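PDB 3VPR: transcriptional regulator, TetR family from Thermus thermophilus, which represses transcription, probably by binding cis-regulatory DNA through a helix-turn-helix motif. Local coordinates for residues E48-L59 / L107-L118. Sequence-based numbering, arbitrary orientation.
Sequences EEILYEISLLAL and LSPENRLKTIAL
Glu48 to Leu59 and Leu107 to Leu118 run side by side in the same sense: the axes of helices 48-59 and 109-118 make an angle of 14° and approach to 9.8 Å, with Tyr52 level with Asn111 and Leu56 with Thr115. At the N-terminal end Glu48 accepts from the start of helix 109-118. Its OE2 takes the backbone N-H of the N-cap residue Ser108 in a nearly straight bond (N to OE2 3.0 Å) from above the carboxylate plane, and a weak bond from Ser108 OG. The amide of Asn111 lies nearly coplanar with this carboxylate and is placed to donate to OE2, though at 2.3 Å from ND2 the modelled bond is too short to trust in detail. That same amide stacks on the Tyr52 ring, the planes 12° apart and OD1 3.3 Å above the ring centre. With CG of Tyr52 anti to the main-chain nitrogen (chi1 168°), the ring extends across to helix 109-118, where OH meets Lys114 CD at 3.3 Å. Without the ring, as with an alanine at Tyr52, the Asn111 amide is likely to lose the flat surface that holds its plane. At the ring edge, Leu107 CD2 packs against Tyr52 CB and, at 3.8 Å, Leu51 CG. Thr115 is a knob in the hole formed by Tyr52, Ser55, Leu56 and Leu59; beyond it, Leu118 CD1 touches Leu56 CD1 at 3.9 Å. As in the TetR family, helix 47-70 runs from the helix-turn-helix region into the C-terminal domain, where helix 109-135 lies alongside; Leu51 and Leu59 also touch helix 94-103, and Ile50 and Ile54 helix 4-19.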
ATOM      1  N   GLU A  48      -2.385  21.845 -10.220  1.00 34.89           N
ATOM      2  CA  GLU A  48      -1.434  20.751 -10.368  1.00 37.58           C
ATOM      3  C   GLU A  48      -0.095  21.095  -9.717  1.00 30.67           C
ATOM      4  O   GLU A  48       0.563  20.229  -9.150  1.00 29.40           O
ATOM      5  CB  GLU A  48      -1.266  20.431 -11.869  1.00 44.15           C
ATOM      6  CG  GLU A  48      -0.404  19.213 -12.209  1.00 41.23           C
ATOM      7  CD  GLU A  48       1.079  19.515 -12.175  1.00 49.24           C
ATOM      8  OE1 GLU A  48       1.442  20.708 -12.289  1.00 45.83           O
ATOM      9  OE2 GLU A  48       1.880  18.564 -12.047  1.00 43.19           O
ATOM     10  N   GLU A  49       0.300  22.362  -9.795  1.00 29.05           N
ATOM     11  CA  GLU A  49       1.555  22.793  -9.193  1.00 35.06           C
ATOM     12  C   GLU A  49       1.461  22.710  -7.673  1.00 32.80           C
ATOM     13  O   GLU A  49       2.469  22.447  -7.016  1.00 38.45           O
ATOM     14  CB  GLU A  49       1.903  24.222  -9.617  1.00 35.28           C
ATOM     15  CG  GLU A  49       3.098  24.839  -8.886  1.00 32.49           C
ATOM     16  CD  GLU A  49       4.417  24.201  -9.256  1.00 28.59           C
ATOM     17  OE1 GLU A  49       4.512  23.634 -10.361  1.00 40.38           O
ATOM     18  OE2 GLU A  49       5.372  24.289  -8.458  1.00 34.70           O
ATOM     19  N   ILE A  50       0.260  22.912  -7.124  1.00 29.63           N
ATOM     20  CA  ILE A  50       0.053  22.843  -5.667  1.00 29.05           C
ATOM     21  C   ILE A  50       0.227  21.390  -5.228  1.00 35.48           C
ATOM     22  O   ILE A  50       0.927  21.099  -4.248  1.00 33.77           O
ATOM     23  CB  ILE A  50      -1.370  23.344  -5.260  1.00 33.16           C
ATOM     24  CG1 ILE A  50      -1.508  24.830  -5.602  1.00 29.88           C
ATOM     25  CG2 ILE A  50      -1.612  23.120  -3.758  1.00 21.82           C
ATOM     26  CD1 ILE A  50      -2.843  25.453  -5.190  1.00 34.57           C
ATOM     27  N   LEU A  51      -0.402  20.482  -5.969  1.00 26.47           N
ATOM     28  CA  LEU A  51      -0.289  19.054  -5.701  1.00 34.05           C
ATOM     29  C   LEU A  51       1.174  18.636  -5.853  1.00 31.14           C
ATOM     30  O   LEU A  51       1.694  17.830  -5.093  1.00 35.80           O
ATOM     31  CB  LEU A  51      -1.137  18.256  -6.700  1.00 30.11           C
ATOM     32  CG  LEU A  51      -0.849  16.750  -6.691  1.00 32.48           C
ATOM     33  CD1 LEU A  51      -1.154  16.193  -5.308  1.00 43.03           C
ATOM     34  CD2 LEU A  51      -1.679  16.037  -7.747  1.00 41.81           C
ATOM     35  N   TYR A  52       1.830  19.184  -6.865  1.00 38.34           N
ATOM     36  CA  TYR A  52       3.229  18.871  -7.115  1.00 40.40           C
ATOM     37  C   TYR A  52       4.116  19.304  -5.936  1.00 37.41           C
ATOM     38  O   TYR A  52       4.926  18.520  -5.454  1.00 44.50           O
ATOM     39  CB  TYR A  52       3.681  19.549  -8.417  1.00 32.12           C
ATOM     40  CG  TYR A  52       5.167  19.533  -8.637  1.00 34.62           C
ATOM     41  CD1 TYR A  52       5.866  18.327  -8.760  1.00 33.11           C
ATOM     42  CD2 TYR A  52       5.884  20.723  -8.694  1.00 36.12           C
ATOM     43  CE1 TYR A  52       7.238  18.313  -8.926  1.00 32.27           C
ATOM     44  CE2 TYR A  52       7.253  20.724  -8.861  1.00 33.33           C
ATOM     45  CZ  TYR A  52       7.930  19.521  -8.975  1.00 41.25           C
ATOM     46  OH  TYR A  52       9.298  19.532  -9.118  1.00 48.10           O
ATOM     47  N   GLU A  53       3.949  20.538  -5.466  1.00 32.88           N
ATOM     48  CA  GLU A  53       4.757  21.038  -4.351  1.00 38.56           C
ATOM     49  C   GLU A  53       4.472  20.316  -3.032  1.00 37.13           C
ATOM     50  O   GLU A  53       5.376  20.101  -2.226  1.00 27.89           O
ATOM     51  CB  GLU A  53       4.591  22.555  -4.215  1.00 32.63           C
ATOM     52  CG  GLU A  53       5.465  23.287  -5.225  1.00 33.65           C
ATOM     53  CD  GLU A  53       5.369  24.787  -5.152  1.00 33.00           C
ATOM     54  OE1 GLU A  53       5.499  25.349  -4.043  1.00 41.19           O
ATOM     55  OE2 GLU A  53       5.177  25.405  -6.220  1.00 32.79           O
ATOM     56  N   ILE A  54       3.222  19.919  -2.822  1.00 23.63           N
ATOM     57  CA  ILE A  54       2.894  19.158  -1.632  1.00 29.80           C
ATOM     58  C   ILE A  54       3.657  17.819  -1.702  1.00 37.06           C
ATOM     59  O   ILE A  54       4.264  17.380  -0.725  1.00 32.78           O
ATOM     60  CB  ILE A  54       1.380  18.893  -1.552  1.00 32.51           C
ATOM     61  CG1 ILE A  54       0.663  20.169  -1.095  1.00 37.22           C
ATOM     62  CG2 ILE A  54       1.095  17.723  -0.613  1.00 33.95           C
ATOM     63  CD1 ILE A  54      -0.849  20.079  -1.120  1.00 32.11           C
ATOM     64  N   SER A  55       3.630  17.177  -2.865  1.00 34.37           N
ATOM     65  CA  SER A  55       4.322  15.895  -3.041  1.00 34.11           C
ATOM     66  C   SER A  55       5.822  16.055  -2.810  1.00 35.56           C
ATOM     67  O   SER A  55       6.434  15.277  -2.083  1.00 37.58           O
ATOM     68  CB  SER A  55       4.066  15.353  -4.446  1.00 29.60           C
ATOM     69  OG  SER A  55       2.683  15.109  -4.629  1.00 36.97           O
ATOM     70  N   LEU A  56       6.406  17.073  -3.429  1.00 30.43           N
ATOM     71  CA  LEU A  56       7.832  17.362  -3.272  1.00 36.66           C
ATOM     72  C   LEU A  56       8.172  17.531  -1.786  1.00 36.76           C
ATOM     73  O   LEU A  56       9.073  16.874  -1.272  1.00 40.71           O
ATOM     74  CB  LEU A  56       8.174  18.645  -4.034  1.00 47.10           C
ATOM     75  CG  LEU A  56       9.370  18.652  -4.987  1.00 58.32           C
ATOM     76  CD1 LEU A  56       9.290  17.462  -5.941  1.00 50.55           C
ATOM     77  CD2 LEU A  56       9.369  19.970  -5.760  1.00 56.92           C
ATOM     78  N   LEU A  57       7.439  18.403  -1.097  1.00 42.25           N
ATOM     79  CA  LEU A  57       7.652  18.648   0.336  1.00 45.99           C
ATOM     80  C   LEU A  57       7.669  17.350   1.147  1.00 44.80           C
ATOM     81  O   LEU A  57       8.512  17.154   2.023  1.00 45.28           O
ATOM     82  CB  LEU A  57       6.561  19.577   0.876  1.00 40.22           C
ATOM     83  CG  LEU A  57       6.605  20.014   2.346  1.00 66.03           C
ATOM     84  CD1 LEU A  57       5.910  21.363   2.481  1.00 55.42           C
ATOM     85  CD2 LEU A  57       5.945  18.962   3.254  1.00 66.93           C
ATOM     86  N   ALA A  58       6.733  16.461   0.857  1.00 43.35           N
ATOM     87  CA  ALA A  58       6.675  15.196   1.566  1.00 40.89           C
ATOM     88  C   ALA A  58       7.844  14.289   1.197  1.00 33.48           C
ATOM     89  O   ALA A  58       8.481  13.724   2.081  1.00 37.63           O
ATOM     90  CB  ALA A  58       5.348  14.491   1.275  1.00 38.02           C
ATOM     91  N   LEU A  59       8.125  14.159  -0.102  1.00 37.01           N
ATOM     92  CA  LEU A  59       9.207  13.298  -0.582  1.00 28.81           C
ATOM     93  C   LEU A  59      10.608  13.794  -0.256  1.00 36.71           C
ATOM     94  O   LEU A  59      11.487  12.984   0.038  1.00 36.28           O
ATOM     95  CB  LEU A  59       9.071  13.063  -2.094  1.00 32.53           C
ATOM     96  CG  LEU A  59       7.843  12.218  -2.461  1.00 49.16           C
ATOM     97  CD1 LEU A  59       7.601  12.236  -3.961  1.00 42.32           C
ATOM     98  CD2 LEU A  59       8.048  10.801  -1.964  1.00 45.84           C
ATOM     99  N   LEU A 107      -0.382  14.377 -11.682  1.00 30.48           N
ATOM    100  CA  LEU A 107       0.745  15.244 -12.015  1.00 41.71           C
ATOM    101  C   LEU A 107       1.072  15.237 -13.502  1.00 46.76           C
ATOM    102  O   LEU A 107       0.742  14.284 -14.213  1.00 44.70           O
ATOM    103  CB  LEU A 107       1.993  14.812 -11.251  1.00 38.64           C
ATOM    104  CG  LEU A 107       1.972  14.958  -9.730  1.00 42.19           C
ATOM    105  CD1 LEU A 107       3.240  14.355  -9.168  1.00 30.52           C
ATOM    106  CD2 LEU A 107       1.848  16.426  -9.343  1.00 35.93           C
ATOM    107  N   SER A 108       1.721  16.301 -13.970  1.00 43.76           N
ATOM    108  CA  SER A 108       2.134  16.370 -15.363  1.00 45.23           C
ATOM    109  C   SER A 108       3.337  15.429 -15.422  1.00 42.48           C
ATOM    110  O   SER A 108       3.984  15.198 -14.404  1.00 39.67           O
ATOM    111  CB  SER A 108       2.550  17.794 -15.740  1.00 43.30           C
ATOM    112  OG  SER A 108       3.576  18.273 -14.884  1.00 58.34           O
ATOM    113  N   PRO A 109       3.642  14.868 -16.604  1.00 46.35           N
ATOM    114  CA  PRO A 109       4.779  13.947 -16.739  1.00 41.22           C
ATOM    115  C   PRO A 109       6.086  14.426 -16.104  1.00 34.27           C
ATOM    116  O   PRO A 109       6.715  13.695 -15.342  1.00 31.02           O
ATOM    117  CB  PRO A 109       4.894  13.756 -18.251  1.00 37.34           C
ATOM    118  CG  PRO A 109       3.477  13.851 -18.701  1.00 40.42           C
ATOM    119  CD  PRO A 109       2.950  15.038 -17.895  1.00 38.76           C
ATOM    120  N   GLU A 110       6.503  15.649 -16.395  1.00 33.50           N
ATOM    121  CA  GLU A 110       7.757  16.110 -15.814  1.00 43.83           C
ATOM    122  C   GLU A 110       7.695  16.244 -14.294  1.00 47.50           C
ATOM    123  O   GLU A 110       8.696  16.008 -13.612  1.00 37.98           O
ATOM    124  CB  GLU A 110       8.219  17.429 -16.447  1.00 49.31           C
ATOM    125  CG  GLU A 110       9.498  17.984 -15.809  1.00 57.79           C
ATOM    126  CD  GLU A 110      10.282  18.914 -16.727  1.00 66.51           C
ATOM    127  OE1 GLU A 110       9.678  19.840 -17.319  1.00 63.46           O
ATOM    128  OE2 GLU A 110      11.514  18.725 -16.845  1.00 65.13           O
ATOM    129  N   ASN A 111       6.534  16.617 -13.752  1.00 43.40           N
ATOM    130  CA  ASN A 111       6.436  16.732 -12.297  1.00 44.21           C
ATOM    131  C   ASN A 111       6.491  15.342 -11.704  1.00 33.61           C
ATOM    132  O   ASN A 111       7.196  15.108 -10.732  1.00 39.77           O
ATOM    133  CB  ASN A 111       5.136  17.409 -11.862  1.00 37.89           C
ATOM    134  CG  ASN A 111       5.173  18.907 -12.049  1.00 43.49           C
ATOM    135  OD1 ASN A 111       6.241  19.516 -12.100  1.00 45.85           O
ATOM    136  ND2 ASN A 111       4.003  19.515 -12.137  1.00 40.93           N
ATOM    137  N   ARG A 112       5.759  14.414 -12.313  1.00 34.81           N
ATOM    138  CA  ARG A 112       5.726  13.040 -11.830  1.00 28.96           C
ATOM    139  C   ARG A 112       7.145  12.505 -11.836  1.00 39.59           C
ATOM    140  O   ARG A 112       7.501  11.663 -11.021  1.00 41.07           O
ATOM    141  CB  ARG A 112       4.860  12.167 -12.742  1.00 31.74           C
ATOM    142  CG  ARG A 112       4.435  10.842 -12.130  1.00 42.91           C
ATOM    143  CD  ARG A 112       4.086   9.837 -13.206  1.00 50.04           C
ATOM    144  NE  ARG A 112       3.411  10.476 -14.330  1.00 61.15           N
ATOM    145  CZ  ARG A 112       2.149  10.873 -14.310  1.00 56.17           C
ATOM    146  NH1 ARG A 112       1.420  10.688 -13.221  1.00 71.55           N
ATOM    147  NH2 ARG A 112       1.622  11.467 -15.370  1.00 59.03           N
ATOM    148  N   LEU A 113       7.945  13.010 -12.771  1.00 42.30           N
ATOM    149  CA  LEU A 113       9.331  12.595 -12.937  1.00 41.82           C
ATOM    150  C   LEU A 113      10.211  12.953 -11.763  1.00 33.86           C
ATOM    151  O   LEU A 113      10.922  12.099 -11.243  1.00 38.77           O
ATOM    152  CB  LEU A 113       9.923  13.209 -14.217  1.00 44.01           C
ATOM    153  CG  LEU A 113      11.357  12.847 -14.612  1.00 45.59           C
ATOM    154  CD1 LEU A 113      11.632  13.354 -16.030  1.00 45.88           C
ATOM    155  CD2 LEU A 113      12.348  13.457 -13.639  1.00 48.00           C
ATOM    156  N   LYS A 114      10.194  14.218 -11.358  1.00 37.02           N
ATOM    157  CA  LYS A 114      11.028  14.640 -10.242  1.00 40.92           C
ATOM    158  C   LYS A 114      10.536  14.004  -8.947  1.00 43.03           C
ATOM    159  O   LYS A 114      11.312  13.801  -8.014  1.00 44.85           O
ATOM    160  CB  LYS A 114      11.036  16.167 -10.113  1.00 47.62           C
ATOM    161  CG  LYS A 114      11.505  16.885 -11.369  1.00 58.67           C
ATOM    162  CD  LYS A 114      11.638  18.383 -11.150  1.00 62.17           C
ATOM    163  CE  LYS A 114      13.063  18.766 -10.794  1.00 77.09           C
ATOM    164  NZ  LYS A 114      13.995  18.503 -11.933  1.00 75.38           N
ATOM    165  N   THR A 115       9.247  13.683  -8.907  1.00 33.81           N
ATOM    166  CA  THR A 115       8.641  13.066  -7.745  1.00 31.31           C
ATOM    167  C   THR A 115       9.047  11.596  -7.611  1.00 40.46           C
ATOM    168  O   THR A 115       9.509  11.166  -6.556  1.00 35.94           O
ATOM    169  CB  THR A 115       7.120  13.174  -7.843  1.00 38.15           C
ATOM    170  OG1 THR A 115       6.721  14.504  -7.480  1.00 43.36           O
ATOM    171  CG2 THR A 115       6.451  12.167  -6.946  1.00 51.78           C
ATOM    172  N   ILE A 116       8.877  10.830  -8.687  1.00 38.84           N
ATOM    173  CA  ILE A 116       9.223   9.412  -8.683  1.00 39.72           C
ATOM    174  C   ILE A 116      10.726   9.272  -8.492  1.00 40.37           C
ATOM    175  O   ILE A 116      11.196   8.325  -7.870  1.00 45.54           O
ATOM    176  CB  ILE A 116       8.805   8.720 -10.010  1.00 44.45           C
ATOM    177  CG1 ILE A 116       7.294   8.838 -10.214  1.00 48.50           C
ATOM    178  CG2 ILE A 116       9.210   7.251  -9.989  1.00 48.97           C
ATOM    179  CD1 ILE A 116       6.462   8.234  -9.095  1.00 52.25           C
ATOM    180  N   ALA A 117      11.481  10.229  -9.020  1.00 41.92           N
ATOM    181  CA  ALA A 117      12.932  10.202  -8.875  1.00 45.49           C
ATOM    182  C   ALA A 117      13.295  10.334  -7.390  1.00 44.01           C
ATOM    183  O   ALA A 117      14.308   9.801  -6.947  1.00 41.56           O
ATOM    184  CB  ALA A 117      13.571  11.331  -9.690  1.00 37.23           C
ATOM    185  N   LEU A 118      12.474  11.048  -6.622  1.00 43.87           N
ATOM    186  CA  LEU A 118      12.732  11.195  -5.185  1.00 45.06           C
ATOM    187  C   LEU A 118      12.347   9.897  -4.459  1.00 42.34           C
ATOM    188  O   LEU A 118      13.021   9.471  -3.517  1.00 36.53           O
ATOM    189  CB  LEU A 118      11.952  12.380  -4.609  1.00 41.08           C
ATOM    190  CG  LEU A 118      12.602  13.753  -4.849  1.00 49.82           C
ATOM    191  CD1 LEU A 118      11.668  14.849  -4.355  1.00 49.10           C
ATOM    192  CD2 LEU A 118      13.947  13.837  -4.126  1.00 37.13           C
TER